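Local coordinates for lipid-transfer protein (Thermomonospora curvata, PDB 6OK1), which has the thiolase fold, is named as a lipid-transfer protein and forms a four-chain assembly, at residues A[56-61]-A[107-111]; A[253-257]-A[378-382]. All blocks are in the same frame, centred on the assembly; numbering follows the deposited sequence.

Interaction 1. Residues A[56-61]-A[107-111]; sequences ADTSSE and CYRAF
Asp57, in the irregular loop 56-61 that leads from strand 50-54 into helix 61-68, stands opposite Arg109 of strand 104-112, with their CA atoms 6.5 Å apart, and side chains rather than backbone pairing join the two segments. The contact belongs to the N-terminal thiolase domain, where strand 104-112 pairs with 50-54 and 219-228 and the loop after 50-54 is tied to it by side-chain bonds. Asp57 does most of this work. With CG anti to the backbone N (chi1 -160°), its carboxylate is carried to the strand, where OD2 takes two donors. Ala110 N reaches OD2 at 3.1 Å in a nearly straight bond, coming close to the C-O axis, whereas Arg109 NH1 makes a salt bridge to OD2 at 2.8 Å from well above the carboxylate plane. OD1 turns back to Ser59 N and forms an Asx turn. The Arg109 chain bends at chi2 (74°) and doubles back, placing its guanidinium against the loop; Asp57 N lies over one face and Phe111 CD2 over the other, 3.4 Å above the plane. Three waters fill in the polar network, one of them joining Asp57 OD1, Ser59 OG and Ala110 O. Farther along, Tyr108 OH donates to Ser59 O at 2.7 Å, the carbonyl O lying at the ring edge and in its plane. Beyond this, Glu61 forms a salt bridge with Arg78. The buried Asp57 charge thus meets an arginine, two backbone N-H groups and a water, a setting that would be expected to stabilise its ionised form.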
ATOM      1  N   ALA A  56      -0.749  -0.744  -5.729  1.00 21.02           N
ATOM      2  CA  ALA A  56      -1.445  -1.580  -6.710  1.00 24.00           C
ATOM      3  C   ALA A  56      -0.536  -2.578  -7.413  1.00 23.93           C
ATOM      4  O   ALA A  56      -1.054  -3.447  -8.139  1.00 24.01           O
ATOM      5  CB  ALA A  56      -2.142  -0.720  -7.785  1.00 25.78           C
ATOM      6  N   ASP A  57       0.775  -2.474  -7.236  1.00 22.31           N
ATOM      7  CA  ASP A  57       1.683  -3.387  -7.897  1.00 20.71           C
ATOM      8  C   ASP A  57       1.486  -4.803  -7.367  1.00 20.20           C
ATOM      9  O   ASP A  57       1.462  -5.019  -6.153  1.00 20.90           O
ATOM     10  CB  ASP A  57       3.125  -2.937  -7.717  1.00 21.37           C
ATOM     11  CG  ASP A  57       4.023  -3.565  -8.755  1.00 27.92           C
ATOM     12  OD1 ASP A  57       4.301  -4.774  -8.623  1.00 21.25           O
ATOM     13  OD2 ASP A  57       4.404  -2.899  -9.747  1.00 23.36           O
ATOM     14  N   THR A  58       1.284  -5.763  -8.288  1.00 21.89           N
ATOM     15  CA  THR A  58       0.949  -7.132  -7.915  1.00 25.82           C
ATOM     16  C   THR A  58       2.177  -7.988  -7.639  1.00 25.74           C
ATOM     17  O   THR A  58       2.030  -9.118  -7.163  1.00 25.03           O
ATOM     18  CB  THR A  58       0.125  -7.803  -9.049  1.00 21.41           C
ATOM     19  OG1 THR A  58       0.929  -7.905 -10.216  1.00 24.63           O
ATOM     20  CG2 THR A  58      -1.156  -6.996  -9.373  1.00 31.75           C
ATOM     21  N   SER A  59       3.370  -7.516  -7.990  1.00 21.15           N
ATOM     22  CA  SER A  59       4.605  -8.250  -7.741  1.00 19.23           C
ATOM     23  C   SER A  59       5.137  -7.809  -6.391  1.00 21.32           C
ATOM     24  O   SER A  59       5.968  -6.914  -6.296  1.00 22.17           O
ATOM     25  CB  SER A  59       5.609  -7.979  -8.849  1.00 24.74           C
ATOM     26  OG  SER A  59       5.041  -8.317 -10.103  1.00 23.42           O
ATOM     27  N   SER A  60       4.656  -8.454  -5.333  1.00 20.74           N
ATOM     28  CA  SER A  60       5.028  -8.034  -3.993  1.00 22.55           C
ATOM     29  C   SER A  60       6.541  -8.114  -3.778  1.00 20.07           C
ATOM     30  O   SER A  60       7.264  -8.873  -4.437  1.00 22.02           O
ATOM     31  CB  SER A  60       4.296  -8.887  -2.960  1.00 26.13           C
ATOM     32  OG  SER A  60       4.958 -10.117  -2.832  1.00 34.96           O
ATOM     33  N   GLU A  61       7.000  -7.363  -2.766  1.00 19.32           N
ATOM     34  CA  GLU A  61       8.409  -7.321  -2.423  1.00 21.39           C
ATOM     35  C   GLU A  61       8.957  -8.725  -2.209  1.00 18.32           C
ATOM     36  O   GLU A  61      10.071  -9.030  -2.635  1.00 22.14           O
ATOM     37  CB  GLU A  61       8.619  -6.475  -1.154  1.00 21.14           C
ATOM     38  CG  GLU A  61       8.061  -5.045  -1.274  1.00 21.64           C
ATOM     39  CD  GLU A  61       6.671  -4.887  -0.729  1.00 24.49           C
ATOM     40  OE1 GLU A  61       5.841  -5.811  -0.904  1.00 22.40           O
ATOM     41  OE2 GLU A  61       6.407  -3.831  -0.116  1.00 23.26           O
ATOM     42  N   CYS A 107      13.401   0.782  -6.006  1.00 22.27           N
ATOM     43  CA  CYS A 107      12.044   1.248  -6.240  1.00 19.86           C
ATOM     44  C   CYS A 107      11.609   0.741  -7.609  1.00 19.94           C
ATOM     45  O   CYS A 107      12.369   0.865  -8.567  1.00 23.94           O
ATOM     46  CB  CYS A 107      11.980   2.778  -6.208  1.00 25.53           C
ATOM     47  SG  CYS A 107      12.800   3.524  -4.796  1.00 24.49           S
ATOM     48  N   TYR A 108      10.403   0.161  -7.710  1.00 21.31           N
ATOM     49  CA  TYR A 108      10.015  -0.440  -8.987  1.00 22.26           C
ATOM     50  C   TYR A 108       8.515  -0.349  -9.236  1.00 22.00           C
ATOM     51  O   TYR A 108       7.712  -0.149  -8.324  1.00 22.69           O
ATOM     52  CB  TYR A 108      10.457  -1.916  -9.068  1.00 22.88           C
ATOM     53  CG  TYR A 108       9.768  -2.836  -8.068  1.00 24.28           C
ATOM     54  CD1 TYR A 108      10.279  -3.008  -6.803  1.00 25.56           C
ATOM     55  CD2 TYR A 108       8.615  -3.538  -8.401  1.00 20.84           C
ATOM     56  CE1 TYR A 108       9.650  -3.849  -5.889  1.00 19.96           C
ATOM     57  CE2 TYR A 108       7.978  -4.367  -7.481  1.00 21.74           C
ATOM     58  CZ  TYR A 108       8.514  -4.520  -6.243  1.00 24.18           C
ATOM     59  OH  TYR A 108       7.922  -5.323  -5.320  1.00 23.62           O
ATOM     60  N   ARG A 109       8.149  -0.515 -10.508  1.00 20.21           N
ATOM     61  CA  ARG A 109       6.771  -0.663 -10.938  1.00 20.05           C
ATOM     62  C   ARG A 109       6.815  -1.434 -12.242  1.00 22.49           C
ATOM     63  O   ARG A 109       7.604  -1.099 -13.129  1.00 22.36           O
ATOM     64  CB  ARG A 109       6.088   0.703 -11.129  1.00 21.20           C
ATOM     65  CG  ARG A 109       4.594   0.652 -11.401  1.00 19.55           C
ATOM     66  CD  ARG A 109       3.810   0.315 -10.153  1.00 21.56           C
ATOM     67  NE  ARG A 109       2.368   0.387 -10.387  1.00 23.45           N
ATOM     68  CZ  ARG A 109       1.581  -0.628 -10.713  1.00 23.06           C
ATOM     69  NH1 ARG A 109       2.046  -1.874 -10.827  1.00 23.38           N
ATOM     70  NH2 ARG A 109       0.282  -0.394 -10.930  1.00 24.30           N
ATOM     71  N   ALA A 110       5.982  -2.458 -12.360  1.00 20.05           N
ATOM     72  CA  ALA A 110       5.897  -3.194 -13.616  1.00 20.25           C
ATOM     73  C   ALA A 110       4.487  -3.717 -13.828  1.00 22.72           C
ATOM     74  O   ALA A 110       3.838  -4.177 -12.885  1.00 23.54           O
ATOM     75  CB  ALA A 110       6.898  -4.358 -13.645  1.00 22.26           C
ATOM     76  N   PHE A 111       4.004  -3.638 -15.065  1.00 22.03           N
ATOM     77  CA  PHE A 111       2.650  -4.092 -15.333  1.00 20.34           C
ATOM     78  C   PHE A 111       2.456  -4.369 -16.816  1.00 21.19           C
ATOM     79  O   PHE A 111       3.249  -3.946 -17.673  1.00 21.29           O
ATOM     80  CB  PHE A 111       1.594  -3.081 -14.840  1.00 22.45           C
ATOM     81  CG  PHE A 111       1.878  -1.633 -15.176  1.00 23.57           C
ATOM     82  CD1 PHE A 111       2.196  -1.224 -16.467  1.00 25.17           C
ATOM     83  CD2 PHE A 111       1.728  -0.656 -14.195  1.00 28.89           C
ATOM     84  CE1 PHE A 111       2.406   0.130 -16.770  1.00 26.77           C
ATOM     85  CE2 PHE A 111       1.920   0.701 -14.484  1.00 31.10           C
ATOM     86  CZ  PHE A 111       2.273   1.093 -15.783  1.00 24.98           C
TER
HETATM   87  O   HOH W   1      -1.158  -2.860 -11.194  1.00 35.02           O
HETATM   88  O   HOH W   2       4.994  -5.920 -11.003  1.00 26.84           O
HETATM   89  O   HOH W   3       1.549  -4.664 -11.160  1.00 26.50           O

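Interaction 2. Residues A[253-257]-A[378-382]; sequences QHMMT and TGVPT
Gly379 O and Met256 N meet where two loops of the C-terminal half of the thiolase fold come together: 253-257, which follows strand 240-248, and the loop 378-382, which runs into the neighbouring strand 382-388. Taken in order, the second loop begins with Thr378, whose carbonyl O lies 3.4 Å from Met256 SD, while its side chain turns the other way and packs on Met270 of helix 268-281. Gly379 comes nearest in backbone terms: with a positive phi of 92° and no side chain, it brings its backbone up against Met256, the CA atoms of the two residues 4.4 Å apart. Gly379 O then accepts a weak hydrogen bond from Met256 N, 2.9 Å long but bent to 130°, and also receives a CA-H...O contact from the same residue. Val380 follows with the main apolar contact. One branch does the touching: CG1, anti to the carbonyl carbon (chi1 -75°), sits 3.6 Å from Met256 SD, and Met255 SD also approaches it in the conformer described here. Met256 is bent at chi2 and chi3 and continues to Trp151 and Val152 of helix 148-163. Pro381 closes the contact by laying CG and CD of its ring against the aliphatic part of Gln253, CG to CG at 3.9 Å, and its other neighbours include Phe76 of the second subunit. The Gln253 amide is fixed elsewhere, OE1 by Arg261 and Gly250, NE2 by Glu269; within its own loop, NE2 of Gln253 also donates to His254 O at 3.2 Å, in the carbonyl plane.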
ATOM      1  N   GLN A 253      -8.685  16.882  -0.479  1.00 19.20           N
ATOM      2  CA  GLN A 253      -8.156  16.090  -1.570  1.00 18.81           C
ATOM      3  C   GLN A 253      -9.048  14.892  -1.869  1.00 20.11           C
ATOM      4  O   GLN A 253      -9.437  14.151  -0.959  1.00 19.85           O
ATOM      5  CB  GLN A 253      -6.766  15.606  -1.203  1.00 21.71           C
ATOM      6  CG  GLN A 253      -6.070  14.894  -2.342  1.00 17.63           C
ATOM      7  CD  GLN A 253      -5.530  15.835  -3.385  1.00 20.41           C
ATOM      8  OE1 GLN A 253      -4.830  16.789  -3.073  1.00 21.22           O
ATOM      9  NE2 GLN A 253      -5.833  15.535  -4.665  1.00 19.05           N
ATOM     10  N   HIS A 254      -9.349  14.687  -3.159  1.00 20.41           N
ATOM     11  CA  HIS A 254     -10.037  13.497  -3.661  1.00 19.90           C
ATOM     12  C   HIS A 254      -9.134  12.804  -4.677  1.00 19.29           C
ATOM     13  O   HIS A 254      -8.115  13.338  -5.100  1.00 20.11           O
ATOM     14  CB  HIS A 254     -11.400  13.874  -4.274  1.00 19.00           C
ATOM     15  CG  HIS A 254     -12.335  14.490  -3.291  1.00 19.75           C
ATOM     16  ND1 HIS A 254     -13.404  13.815  -2.745  1.00 19.42           N
ATOM     17  CD2 HIS A 254     -12.325  15.707  -2.705  1.00 20.69           C
ATOM     18  CE1 HIS A 254     -14.025  14.596  -1.877  1.00 20.43           C
ATOM     19  NE2 HIS A 254     -13.385  15.754  -1.833  1.00 19.16           N
ATOM     20  N   MET A 255      -9.515  11.593  -5.052  1.00 20.03           N
ATOM     21  CA  MET A 255      -8.786  10.812  -6.047  0.60 17.78           C
ATOM     22  C   MET A 255      -9.276  11.225  -7.429  1.00 16.42           C
ATOM     23  O   MET A 255     -10.343  10.782  -7.885  1.00 20.57           O
ATOM     24  CB  MET A 255      -9.007   9.322  -5.825  0.60 20.51           C
ATOM     25  CG  MET A 255      -8.319   8.435  -6.855  0.60 29.73           C
ATOM     26  SD  MET A 255      -6.587   8.195  -6.459  0.60 45.17           S
ATOM     27  CE  MET A 255      -6.785   6.810  -5.319  0.60 58.34           C
ATOM     28  N   MET A 256      -8.519  12.112  -8.064  1.00 19.07           N
ATOM     29  CA  MET A 256      -8.712  12.665  -9.399  1.00 19.27           C
ATOM     30  C   MET A 256      -9.876  13.629  -9.503  1.00 21.72           C
ATOM     31  O   MET A 256     -10.075  14.193 -10.581  1.00 18.78           O
ATOM     32  CB  MET A 256      -8.901  11.572 -10.460  1.00 22.51           C
ATOM     33  CG  MET A 256      -7.688  10.695 -10.587  1.00 22.72           C
ATOM     34  SD  MET A 256      -6.276  11.632 -11.192  1.00 27.57           S
ATOM     35  CE  MET A 256      -6.797  11.998 -12.863  1.00 36.18           C
ATOM     36  N   THR A 257     -10.620  13.874  -8.430  1.00 18.75           N
ATOM     37  CA  THR A 257     -11.885  14.595  -8.539  1.00 16.33           C
ATOM     38  C   THR A 257     -12.052  15.637  -7.427  1.00 17.39           C
ATOM     39  O   THR A 257     -13.147  15.789  -6.866  1.00 20.10           O
ATOM     40  CB  THR A 257     -13.065  13.630  -8.527  1.00 17.95           C
ATOM     41  OG1 THR A 257     -13.066  12.833  -7.340  1.00 19.58           O
ATOM     42  CG2 THR A 257     -13.008  12.700  -9.729  1.00 19.01           C
ATOM     43  N   THR A 378      -0.787  13.682 -11.451  1.00 22.82           N
ATOM     44  CA  THR A 378      -1.572  14.875 -11.200  1.00 19.70           C
ATOM     45  C   THR A 378      -3.053  14.539 -11.027  1.00 19.68           C
ATOM     46  O   THR A 378      -3.598  13.617 -11.661  1.00 23.09           O
ATOM     47  CB  THR A 378      -1.365  15.871 -12.345  1.00 25.38           C
ATOM     48  OG1 THR A 378      -1.515  15.182 -13.582  1.00 26.81           O
ATOM     49  CG2 THR A 378       0.030  16.430 -12.306  1.00 29.88           C
ATOM     50  N   GLY A 379      -3.707  15.301 -10.149  1.00 22.84           N
ATOM     51  CA  GLY A 379      -5.072  15.041  -9.763  1.00 20.82           C
ATOM     52  C   GLY A 379      -5.216  14.157  -8.549  1.00 21.80           C
ATOM     53  O   GLY A 379      -6.335  13.958  -8.074  1.00 20.27           O
ATOM     54  N   VAL A 380      -4.105  13.645  -8.037  1.00 23.11           N
ATOM     55  CA  VAL A 380      -4.090  12.717  -6.906  1.00 20.50           C
ATOM     56  C   VAL A 380      -3.080  13.238  -5.891  1.00 16.29           C
ATOM     57  O   VAL A 380      -2.203  14.042  -6.218  1.00 19.40           O
ATOM     58  CB  VAL A 380      -3.691  11.286  -7.348  1.00 22.11           C
ATOM     59  CG1 VAL A 380      -4.815  10.576  -8.073  1.00 28.52           C
ATOM     60  CG2 VAL A 380      -2.420  11.319  -8.213  1.00 22.64           C
ATOM     61  N   PRO A 381      -3.138  12.740  -4.665  1.00 17.70           N
ATOM     62  CA  PRO A 381      -1.969  12.890  -3.788  1.00 20.17           C
ATOM     63  C   PRO A 381      -0.724  12.520  -4.565  1.00 20.91           C
ATOM     64  O   PRO A 381      -0.672  11.473  -5.230  1.00 19.79           O
ATOM     65  CB  PRO A 381      -2.249  11.894  -2.669  1.00 20.69           C
ATOM     66  CG  PRO A 381      -3.701  11.782  -2.622  1.00 20.47           C
ATOM     67  CD  PRO A 381      -4.176  11.907  -4.063  1.00 21.15           C
ATOM     68  N   THR A 382       0.289  13.371  -4.468  1.00 19.56           N
ATOM     69  CA  THR A 382       1.365  13.334  -5.431  1.00 22.05           C
ATOM     70  C   THR A 382       2.705  13.496  -4.727  1.00 20.49           C
ATOM     71  O   THR A 382       2.817  13.404  -3.496  1.00 21.99           O
ATOM     72  CB  THR A 382       1.082  14.370  -6.541  1.00 21.95           C
ATOM     73  OG1 THR A 382       1.993  14.179  -7.627  1.00 23.92           O
ATOM     74  CG2 THR A 382       1.159  15.813  -6.053  1.00 21.30           C
TER

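Overall arrangement
Two long-range contacts can illustrate how a sheet-centred fold fastens its loops. From the N terminus, the chain passes along strand 50-54 into loop 56-61, and interaction 1 closes 45 intervening residues, including helices 61-68 and 86-98, when strand 104-112 arrives. Interaction 2 opens later, after strand 240-248, and closes a longer excursion of 120 residues just before strand 382-388. The two are in series, neither nested nor crossing, and belong to the N-terminal and the C-terminal thiolase domains. Their centres lie 21 Å apart and they do not touch. Both also border the second subunit, so each links loop packing within the chain to the assembly.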